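Local coordinates for Serine/threonine-protein kinase Tel1 (Chaetomium thermophilum, PDB 6SKY), which phosphorylates serine and threonine side chains of proteins using ATP and probably acts as a DNA damage sensor that switches on checkpoint signalling, at residues 1617-1631 with 2060-2072. Sequence-based numbering, arbitrary orientation.
Sequences WKSCSSQRLGGEYLA and HDGLKNTVRHLSS
W1617 O takes a hydrogen bond from S1621 OG at 3.0 Å, and this ties the loop after helix 1606-1619 back onto its last turn. The indole of W1617, swung out with CG anti to the backbone N (chi1 170°), carries CH2 to 4.0 Å from L2070 CB, three residues beyond V2067. At its rim, near the ring plane, sits V2067 CG1, which also meets C1620 SG at 4.2 Å and L1630 CD2 at 4.1 Å. This is helix-on-helix packing in an alpha-solenoid kinase: the 2060-2070 part of helix 2052-2070, within the FAT region, and the 1627-1631 start of helix 1627-1644 cross at 85°, their axes approaching to 8.1 Å. L1630 spreads its two methyls along the FAT helix, CD2 to V2067 and CD1 to R2068 CG at 3.6 Å. One turn back, K2064 packs CG on L1630 CB, then bends at chi3 (-43°) and drapes CD and CE over G1627, CE 3.4 Å from G1627 O. An alanine here would probably leave L1630 CB and the G1627 backbone without that aliphatic cover. A further turn back on the same helix, H2060 O lies 3.9 Å from A1631 CB, while L2063 CD1 approaches A1631 O and its side chain touches L2090 of helix 2077-2097 as well.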
loop_
_atom_site.group_PDB
_atom_site.type_symbol
_atom_site.label_atom_id
_atom_site.label_comp_id
_atom_site.label_asym_id
_atom_site.label_seq_id
_atom_site.Cartn_x
_atom_site.Cartn_y
_atom_site.Cartn_z
ATOM N N TRP A 1617 -41.394 -3.508 -20.932
ATOM C CA TRP A 1617 -41.255 -2.113 -20.537
ATOM C C TRP A 1617 -41.942 -1.191 -21.531
ATOM O O TRP A 1617 -42.621 -0.240 -21.135
ATOM C CB TRP A 1617 -39.788 -1.726 -20.401
ATOM C CG TRP A 1617 -39.633 -0.262 -20.232
ATOM C CD1 TRP A 1617 -39.056 0.605 -21.101
ATOM C CD2 TRP A 1617 -40.107 0.522 -19.139
ATOM N NE1 TRP A 1617 -39.124 1.880 -20.612
ATOM C CE2 TRP A 1617 -39.767 1.854 -19.405
ATOM C CE3 TRP A 1617 -40.778 0.224 -17.953
ATOM C CZ2 TRP A 1617 -40.077 2.883 -18.533
ATOM C CZ3 TRP A 1617 -41.083 1.241 -17.096
ATOM C CH2 TRP A 1617 -40.734 2.554 -17.385
ATOM N N LYS A 1618 -41.767 -1.447 -22.825
ATOM C CA LYS A 1618 -42.467 -0.670 -23.837
ATOM C C LYS A 1618 -43.970 -0.694 -23.619
ATOM O O LYS A 1618 -44.658 0.286 -23.913
ATOM C CB LYS A 1618 -42.127 -1.212 -25.215
ATOM C CG LYS A 1618 -41.960 -0.171 -26.276
ATOM C CD LYS A 1618 -41.582 -0.826 -27.576
ATOM C CE LYS A 1618 -40.329 -1.642 -27.413
ATOM N NZ LYS A 1618 -40.026 -2.407 -28.641
ATOM N N SER A 1619 -44.492 -1.803 -23.102
ATOM C CA SER A 1619 -45.925 -1.925 -22.876
ATOM C C SER A 1619 -46.374 -1.102 -21.680
ATOM O O SER A 1619 -47.349 -0.351 -21.766
ATOM C CB SER A 1619 -46.290 -3.387 -22.677
ATOM O OG SER A 1619 -47.552 -3.502 -22.060
ATOM N N CYS A 1620 -45.683 -1.228 -20.551
ATOM C CA CYS A 1620 -46.098 -0.517 -19.348
ATOM C C CYS A 1620 -45.612 0.922 -19.376
ATOM O O CYS A 1620 -45.003 1.404 -18.418
ATOM C CB CYS A 1620 -45.601 -1.226 -18.090
ATOM S SG CYS A 1620 -43.837 -1.462 -17.976
ATOM N N SER A 1621 -45.896 1.611 -20.475
ATOM C CA SER A 1621 -45.634 3.029 -20.663
ATOM C C SER A 1621 -46.872 3.695 -21.232
ATOM O O SER A 1621 -46.800 4.582 -22.084
ATOM C CB SER A 1621 -44.423 3.254 -21.564
ATOM O OG SER A 1621 -43.244 2.740 -20.971
ATOM N N SER A 1622 -48.029 3.247 -20.764
ATOM C CA SER A 1622 -49.341 3.770 -21.107
ATOM C C SER A 1622 -49.986 4.331 -19.842
ATOM O O SER A 1622 -49.341 4.468 -18.801
ATOM C CB SER A 1622 -50.203 2.681 -21.744
ATOM O OG SER A 1622 -51.545 3.111 -21.860
ATOM N N GLN A 1623 -51.268 4.676 -19.941
ATOM C CA GLN A 1623 -52.013 5.163 -18.789
ATOM C C GLN A 1623 -53.245 4.337 -18.460
ATOM O O GLN A 1623 -53.858 4.573 -17.413
ATOM C CB GLN A 1623 -52.452 6.619 -19.003
ATOM C CG GLN A 1623 -53.616 6.752 -19.962
ATOM C CD GLN A 1623 -54.251 8.127 -19.932
ATOM O OE1 GLN A 1623 -53.566 9.140 -19.791
ATOM N NE2 GLN A 1623 -55.573 8.167 -20.060
ATOM N N ARG A 1624 -53.627 3.384 -19.307
ATOM C CA ARG A 1624 -54.849 2.616 -19.126
ATOM C C ARG A 1624 -54.589 1.251 -18.505
ATOM O O ARG A 1624 -55.402 0.337 -18.674
ATOM C CB ARG A 1624 -55.561 2.459 -20.468
ATOM C CG ARG A 1624 -55.541 3.721 -21.310
ATOM C CD ARG A 1624 -55.872 3.432 -22.760
ATOM N NE ARG A 1624 -57.308 3.339 -22.998
ATOM C CZ ARG A 1624 -57.852 3.099 -24.185
ATOM N NH1 ARG A 1624 -57.079 2.921 -25.247
ATOM N NH2 ARG A 1624 -59.170 3.033 -24.311
ATOM N N LEU A 1625 -53.477 1.097 -17.791
ATOM C CA LEU A 1625 -53.048 -0.189 -17.261
ATOM C C LEU A 1625 -53.356 -0.274 -15.775
ATOM O O LEU A 1625 -53.073 0.663 -15.023
ATOM C CB LEU A 1625 -51.553 -0.395 -17.489
ATOM C CG LEU A 1625 -51.093 -0.277 -18.932
ATOM C CD1 LEU A 1625 -49.605 -0.446 -18.976
ATOM C CD2 LEU A 1625 -51.772 -1.307 -19.805
ATOM N N GLY A 1626 -53.916 -1.402 -15.359
ATOM C CA GLY A 1626 -54.245 -1.613 -13.970
ATOM C C GLY A 1626 -53.012 -1.666 -13.094
ATOM O O GLY A 1626 -51.875 -1.516 -13.534
ATOM N N GLY A 1627 -53.255 -1.882 -11.811
ATOM C CA GLY A 1627 -52.172 -1.998 -10.864
ATOM C C GLY A 1627 -51.530 -3.363 -10.907
ATOM O O GLY A 1627 -50.313 -3.491 -10.760
ATOM N N GLU A 1628 -52.334 -4.400 -11.109
ATOM C CA GLU A 1628 -51.767 -5.738 -11.163
ATOM C C GLU A 1628 -50.946 -5.944 -12.423
ATOM O O GLU A 1628 -49.964 -6.693 -12.402
ATOM C CB GLU A 1628 -52.874 -6.776 -11.043
ATOM C CG GLU A 1628 -53.222 -7.083 -9.601
ATOM C CD GLU A 1628 -54.489 -7.897 -9.448
ATOM O OE1 GLU A 1628 -55.589 -7.330 -9.620
ATOM O OE2 GLU A 1628 -54.387 -9.106 -9.153
ATOM N N TYR A 1629 -51.282 -5.258 -13.512
ATOM C CA TYR A 1629 -50.422 -5.353 -14.681
ATOM C C TYR A 1629 -49.087 -4.667 -14.438
ATOM O O TYR A 1629 -48.050 -5.156 -14.886
ATOM C CB TYR A 1629 -51.088 -4.765 -15.914
ATOM C CG TYR A 1629 -50.200 -4.910 -17.115
ATOM C CD1 TYR A 1629 -50.100 -6.113 -17.779
ATOM C CD2 TYR A 1629 -49.432 -3.855 -17.562
ATOM C CE1 TYR A 1629 -49.275 -6.256 -18.853
ATOM C CE2 TYR A 1629 -48.604 -3.991 -18.636
ATOM C CZ TYR A 1629 -48.532 -5.191 -19.280
ATOM O OH TYR A 1629 -47.703 -5.325 -20.361
ATOM N N LEU A 1630 -49.089 -3.531 -13.742
ATOM C CA LEU A 1630 -47.825 -2.880 -13.422
ATOM C C LEU A 1630 -46.999 -3.709 -12.455
ATOM O O LEU A 1630 -45.773 -3.721 -12.555
ATOM C CB LEU A 1630 -48.066 -1.494 -12.845
ATOM C CG LEU A 1630 -48.494 -0.444 -13.855
ATOM C CD1 LEU A 1630 -48.296 0.920 -13.274
ATOM C CD2 LEU A 1630 -47.713 -0.588 -15.122
ATOM N N ALA A 1631 -47.639 -4.418 -11.530
ATOM C CA ALA A 1631 -46.889 -5.325 -10.672
ATOM C C ALA A 1631 -46.270 -6.457 -11.476
ATOM O O ALA A 1631 -45.117 -6.830 -11.246
ATOM C CB ALA A 1631 -47.786 -5.881 -9.575
ATOM N N HIS A 2060 -46.105 -6.665 -3.869
ATOM C CA HIS A 2060 -46.720 -6.259 -5.129
ATOM C C HIS A 2060 -46.968 -4.759 -5.176
ATOM O O HIS A 2060 -46.801 -4.130 -6.228
ATOM C CB HIS A 2060 -48.015 -7.023 -5.340
ATOM C CG HIS A 2060 -47.808 -8.470 -5.647
ATOM N ND1 HIS A 2060 -46.588 -8.978 -6.030
ATOM C CD2 HIS A 2060 -48.663 -9.517 -5.633
ATOM C CE1 HIS A 2060 -46.698 -10.276 -6.233
ATOM N NE2 HIS A 2060 -47.948 -10.629 -5.999
ATOM N N ASP A 2061 -47.352 -4.161 -4.051
ATOM C CA ASP A 2061 -47.464 -2.710 -4.009
ATOM C C ASP A 2061 -46.113 -2.050 -4.247
ATOM O O ASP A 2061 -46.029 -1.013 -4.917
ATOM C CB ASP A 2061 -48.050 -2.273 -2.673
ATOM C CG ASP A 2061 -48.509 -0.828 -2.681
ATOM O OD1 ASP A 2061 -48.344 -0.146 -3.717
ATOM O OD2 ASP A 2061 -49.042 -0.368 -1.651
ATOM N N GLY A 2062 -45.042 -2.645 -3.721
ATOM C CA GLY A 2062 -43.716 -2.101 -3.966
ATOM C C GLY A 2062 -43.327 -2.148 -5.429
ATOM O O GLY A 2062 -42.807 -1.175 -5.976
ATOM N N LEU A 2063 -43.573 -3.284 -6.080
ATOM C CA LEU A 2063 -43.266 -3.410 -7.505
ATOM C C LEU A 2063 -44.049 -2.403 -8.332
ATOM O O LEU A 2063 -43.499 -1.756 -9.234
ATOM C CB LEU A 2063 -43.566 -4.827 -7.982
ATOM C CG LEU A 2063 -42.708 -5.961 -7.437
ATOM C CD1 LEU A 2063 -43.311 -7.286 -7.788
ATOM C CD2 LEU A 2063 -41.316 -5.869 -7.986
ATOM N N LYS A 2064 -45.336 -2.256 -8.036
ATOM C CA LYS A 2064 -46.181 -1.318 -8.763
ATOM C C LYS A 2064 -45.687 0.113 -8.610
ATOM O O LYS A 2064 -45.580 0.854 -9.592
ATOM C CB LYS A 2064 -47.605 -1.464 -8.255
ATOM C CG LYS A 2064 -48.653 -0.668 -8.952
ATOM C CD LYS A 2064 -49.916 -0.755 -8.136
ATOM C CE LYS A 2064 -50.146 -2.178 -7.651
ATOM N NZ LYS A 2064 -50.882 -2.230 -6.363
ATOM N N ASN A 2065 -45.385 0.523 -7.381
ATOM C CA ASN A 2065 -44.921 1.886 -7.161
ATOM C C ASN A 2065 -43.571 2.134 -7.817
ATOM O O ASN A 2065 -43.325 3.221 -8.352
ATOM C CB ASN A 2065 -44.846 2.168 -5.667
ATOM C CG ASN A 2065 -46.179 2.018 -4.987
ATOM O OD1 ASN A 2065 -47.197 2.490 -5.486
ATOM N ND2 ASN A 2065 -46.188 1.348 -3.845
ATOM N N THR A 2066 -42.679 1.142 -7.793
ATOM C CA THR A 2066 -41.380 1.324 -8.426
ATOM C C THR A 2066 -41.517 1.498 -9.929
ATOM O O THR A 2066 -40.834 2.335 -10.527
ATOM C CB THR A 2066 -40.467 0.149 -8.107
ATOM O OG1 THR A 2066 -40.299 0.049 -6.695
ATOM C CG2 THR A 2066 -39.128 0.357 -8.731
ATOM N N VAL A 2067 -42.392 0.721 -10.566
ATOM C CA VAL A 2067 -42.580 0.891 -12.004
ATOM C C VAL A 2067 -43.209 2.243 -12.307
ATOM O O VAL A 2067 -42.832 2.914 -13.276
ATOM C CB VAL A 2067 -43.412 -0.262 -12.578
ATOM C CG1 VAL A 2067 -43.765 0.010 -14.011
ATOM C CG2 VAL A 2067 -42.635 -1.519 -12.496
ATOM N N ARG A 2068 -44.163 2.677 -11.485
ATOM C CA ARG A 2068 -44.754 3.992 -11.699
ATOM C C ARG A 2068 -43.723 5.096 -11.558
ATOM O O ARG A 2068 -43.841 6.144 -12.195
ATOM C CB ARG A 2068 -45.897 4.232 -10.727
ATOM C CG ARG A 2068 -47.169 3.492 -11.045
ATOM C CD ARG A 2068 -48.320 4.161 -10.340
ATOM N NE ARG A 2068 -49.538 3.365 -10.347
ATOM C CZ ARG A 2068 -49.966 2.654 -9.311
ATOM N NH1 ARG A 2068 -51.093 1.964 -9.405
ATOM N NH2 ARG A 2068 -49.270 2.635 -8.182
ATOM N N HIS A 2069 -42.716 4.895 -10.711
ATOM C CA HIS A 2069 -41.686 5.917 -10.556
ATOM C C HIS A 2069 -40.696 5.891 -11.714
ATOM O O HIS A 2069 -40.212 6.939 -12.144
ATOM C CB HIS A 2069 -40.961 5.738 -9.229
ATOM C CG HIS A 2069 -39.991 6.833 -8.925
ATOM N ND1 HIS A 2069 -38.736 6.595 -8.414
ATOM C CD2 HIS A 2069 -40.092 8.175 -9.063
ATOM C CE1 HIS A 2069 -38.104 7.742 -8.251
ATOM N NE2 HIS A 2069 -38.904 8.716 -8.638
ATOM N N LEU A 2070 -40.373 4.702 -12.223
ATOM C CA LEU A 2070 -39.519 4.614 -13.404
ATOM C C LEU A 2070 -40.179 5.259 -14.610
ATOM O O LEU A 2070 -39.496 5.808 -15.480
ATOM C CB LEU A 2070 -39.189 3.162 -13.721
ATOM C CG LEU A 2070 -38.143 2.415 -12.912
ATOM C CD1 LEU A 2070 -38.247 0.957 -13.230
ATOM C CD2 LEU A 2070 -36.776 2.914 -13.260
ATOM N N SER A 2071 -41.508 5.180 -14.701
ATOM C CA SER A 2071 -42.204 5.801 -15.822
ATOM C C SER A 2071 -42.291 7.315 -15.700
ATOM O O SER A 2071 -42.672 7.977 -16.667
ATOM C CB SER A 2071 -43.613 5.235 -15.956
ATOM O OG SER A 2071 -43.580 3.904 -16.417
ATOM N N SER A 2072 -41.951 7.878 -14.542
ATOM C CA SER A 2072 -42.154 9.300 -14.314
ATOM C C SER A 2072 -41.219 10.169 -15.138
ATOM O O SER A 2072 -41.442 11.380 -15.225
ATOM C CB SER A 2072 -41.981 9.623 -12.835
ATOM O OG SER A 2072 -42.999 9.013 -12.064
#